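Local structure of replisome organizer (Bacillus phage SPP1, 1NO1) at residues W33-L37 and P60-L66. The protein acts as a helicase loader and inhibitor, probably delivering the replicative helicase to the phage origin during SPP1 replication. Residues are numbered along the deposited sequence; the frame is centred on the assembly and turned at random.
Sequences WHRVL and PTVSDLL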
loop_
_atom_site.group_PDB
_atom_site.type_symbol
_atom_site.label_atom_id
_atom_site.label_comp_id
_atom_site.label_asym_id
_atom_site.label_seq_id
_atom_site.Cartn_x
_atom_site.Cartn_y
_atom_site.Cartn_z
ATOM N N TRP A 33 1.612 -6.323 -6.026
ATOM C CA TRP A 33 0.440 -5.630 -5.466
ATOM C C TRP A 33 -0.509 -5.136 -6.615
ATOM O O TRP A 33 -1.757 -5.130 -6.487
ATOM C CB TRP A 33 0.857 -4.503 -4.475
ATOM C CG TRP A 33 1.386 -4.961 -3.117
ATOM C CD1 TRP A 33 2.107 -6.121 -2.843
ATOM C CD2 TRP A 33 1.215 -4.303 -1.847
ATOM N NE1 TRP A 33 2.397 -6.188 -1.499
ATOM C CE2 TRP A 33 1.863 -5.094 -0.866
ATOM C CE3 TRP A 33 0.581 -3.115 -1.437
ATOM C CZ2 TRP A 33 1.862 -4.762 0.498
ATOM C CZ3 TRP A 33 0.612 -2.755 -0.073
ATOM C CH2 TRP A 33 1.247 -3.581 0.877
ATOM N N HIS A 34 0.064 -4.781 -7.761
ATOM C CA HIS A 34 -0.746 -4.321 -8.912
ATOM C C HIS A 34 -1.702 -5.367 -9.500
ATOM O O HIS A 34 -2.716 -5.009 -10.066
ATOM C CB HIS A 34 0.125 -3.726 -10.024
ATOM C CG HIS A 34 -0.649 -3.289 -11.235
ATOM N ND1 HIS A 34 -0.526 -3.909 -12.465
ATOM C CD2 HIS A 34 -1.543 -2.284 -11.413
ATOM C CE1 HIS A 34 -1.312 -3.309 -13.345
ATOM N NE2 HIS A 34 -1.936 -2.315 -12.734
ATOM N N ARG A 35 -1.386 -6.643 -9.366
ATOM C CA ARG A 35 -2.267 -7.710 -9.837
ATOM C C ARG A 35 -3.583 -7.675 -9.063
ATOM O O ARG A 35 -4.645 -8.046 -9.587
ATOM C CB ARG A 35 -1.604 -9.086 -9.644
ATOM C CG ARG A 35 -0.479 -9.400 -10.623
ATOM C CD ARG A 35 0.349 -10.683 -10.303
ATOM N NE ARG A 35 1.678 -10.665 -10.950
ATOM C CZ ARG A 35 2.817 -11.144 -10.394
ATOM N NH1 ARG A 35 2.803 -11.711 -9.180
ATOM N NH2 ARG A 35 3.969 -11.071 -11.067
ATOM N N VAL A 36 -3.490 -7.296 -7.795
ATOM C CA VAL A 36 -4.665 -7.136 -6.983
ATOM C C VAL A 36 -5.229 -5.722 -7.162
ATOM O O VAL A 36 -6.422 -5.563 -7.357
ATOM C CB VAL A 36 -4.329 -7.340 -5.503
ATOM C CG1 VAL A 36 -5.464 -6.900 -4.637
ATOM C CG2 VAL A 36 -3.992 -8.822 -5.226
ATOM N N LEU A 37 -4.375 -4.699 -7.144
ATOM C CA LEU A 37 -4.886 -3.323 -7.144
ATOM C C LEU A 37 -5.456 -2.762 -8.456
ATOM O O LEU A 37 -6.069 -1.711 -8.434
ATOM C CB LEU A 37 -3.868 -2.349 -6.508
ATOM C CG LEU A 37 -3.651 -2.569 -5.003
ATOM C CD1 LEU A 37 -2.558 -1.679 -4.404
ATOM C CD2 LEU A 37 -4.933 -2.338 -4.216
ATOM N N PRO A 60 0.605 -2.869 7.042
ATOM C CA PRO A 60 -0.461 -3.682 6.425
ATOM C C PRO A 60 -0.018 -4.587 5.277
ATOM O O PRO A 60 1.042 -4.339 4.719
ATOM C CB PRO A 60 -1.385 -2.599 5.835
ATOM C CG PRO A 60 -0.405 -1.535 5.417
ATOM C CD PRO A 60 0.513 -1.447 6.645
ATOM N N THR A 61 -0.808 -5.611 4.930
ATOM C CA THR A 61 -0.570 -6.374 3.697
ATOM C C THR A 61 -1.559 -5.812 2.680
ATOM O O THR A 61 -2.428 -5.008 3.049
ATOM C CB THR A 61 -0.939 -7.801 3.903
ATOM O OG1 THR A 61 -2.300 -7.864 4.396
ATOM C CG2 THR A 61 -0.099 -8.377 5.040
ATOM N N VAL A 62 -1.480 -6.241 1.419
ATOM C CA VAL A 62 -2.412 -5.664 0.458
ATOM C C VAL A 62 -3.805 -6.060 0.819
ATOM O O VAL A 62 -4.736 -5.286 0.580
ATOM C CB VAL A 62 -2.123 -6.064 -1.045
ATOM C CG1 VAL A 62 -2.400 -7.493 -1.291
ATOM C CG2 VAL A 62 -2.961 -5.204 -2.025
ATOM N N SER A 63 -4.020 -7.250 1.395
ATOM C CA SER A 63 -5.416 -7.548 1.743
ATOM C C SER A 63 -5.975 -6.617 2.823
ATOM O O SER A 63 -7.178 -6.431 2.924
ATOM C CB SER A 63 -5.610 -8.984 2.167
ATOM O OG SER A 63 -5.214 -9.173 3.511
ATOM N N ASP A 64 -5.137 -6.045 3.665
ATOM C CA ASP A 64 -5.693 -5.190 4.721
ATOM C C ASP A 64 -6.284 -3.848 4.189
ATOM O O ASP A 64 -6.908 -3.113 4.957
ATOM C CB ASP A 64 -4.597 -4.814 5.746
ATOM C CG ASP A 64 -4.192 -5.981 6.665
ATOM O OD1 ASP A 64 -5.079 -6.578 7.309
ATOM O OD2 ASP A 64 -3.001 -6.356 6.815
ATOM N N LEU A 65 -6.034 -3.492 2.927
ATOM C CA LEU A 65 -6.466 -2.190 2.407
ATOM C C LEU A 65 -7.701 -2.240 1.517
ATOM O O LEU A 65 -8.203 -1.205 1.091
ATOM C CB LEU A 65 -5.317 -1.489 1.657
ATOM C CG LEU A 65 -4.003 -1.429 2.430
ATOM C CD1 LEU A 65 -2.810 -1.024 1.593
ATOM C CD2 LEU A 65 -4.128 -0.470 3.657
ATOM N N LEU A 66 -8.227 -3.419 1.266
ATOM C CA LEU A 66 -9.383 -3.503 0.367
ATOM C C LEU A 66 -10.723 -3.195 1.031
ATOM O O LEU A 66 -11.751 -2.979 0.339
ATOM C CB LEU A 66 -9.439 -4.849 -0.334
ATOM C CG LEU A 66 -8.112 -5.237 -0.980
ATOM C CD1 LEU A 66 -8.358 -6.442 -1.881
ATOM C CD2 LEU A 66 -7.494 -4.075 -1.768
#
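V62 CB lies over the indole face of W33, and tracing the V62 side chain outward from there maps the contact. CB stands 4.0 Å from the centroid of the six-membered ring and 16° off its normal, which meets the geometry of a CH-pi contact. CG2, anti to the backbone N of V62, is thereby directed at helix 26-37, where it touches V36 CG1 at 4.0 Å and L37 CG at 4.0 Å. The L37 and V62 side chains meet tip to tip. Past V62, L66 widens the apolar patch: its CD1 reaches V36 CG1, and its CD2 lies 3.9 Å from L37 CD2. At the far end of the indole, W33 CH2 has P60 O at its edge, 3.9 Å away, and CZ3 reaches L65 CD1. The turn that presents V62 is braced by D64, whose OD2 accepts from both T61 N (3.0 Å, nearly straight at 176°) and T61 OG1. P60 and L65 also pack on L49 of helix 42-55, and W33 touches L10 of helix 3-16. The contact holds the segment after helix 42-55 against the end of helix 26-37 by apolar packing and one CH-pi contact, with no hydrogen bond between the two segments.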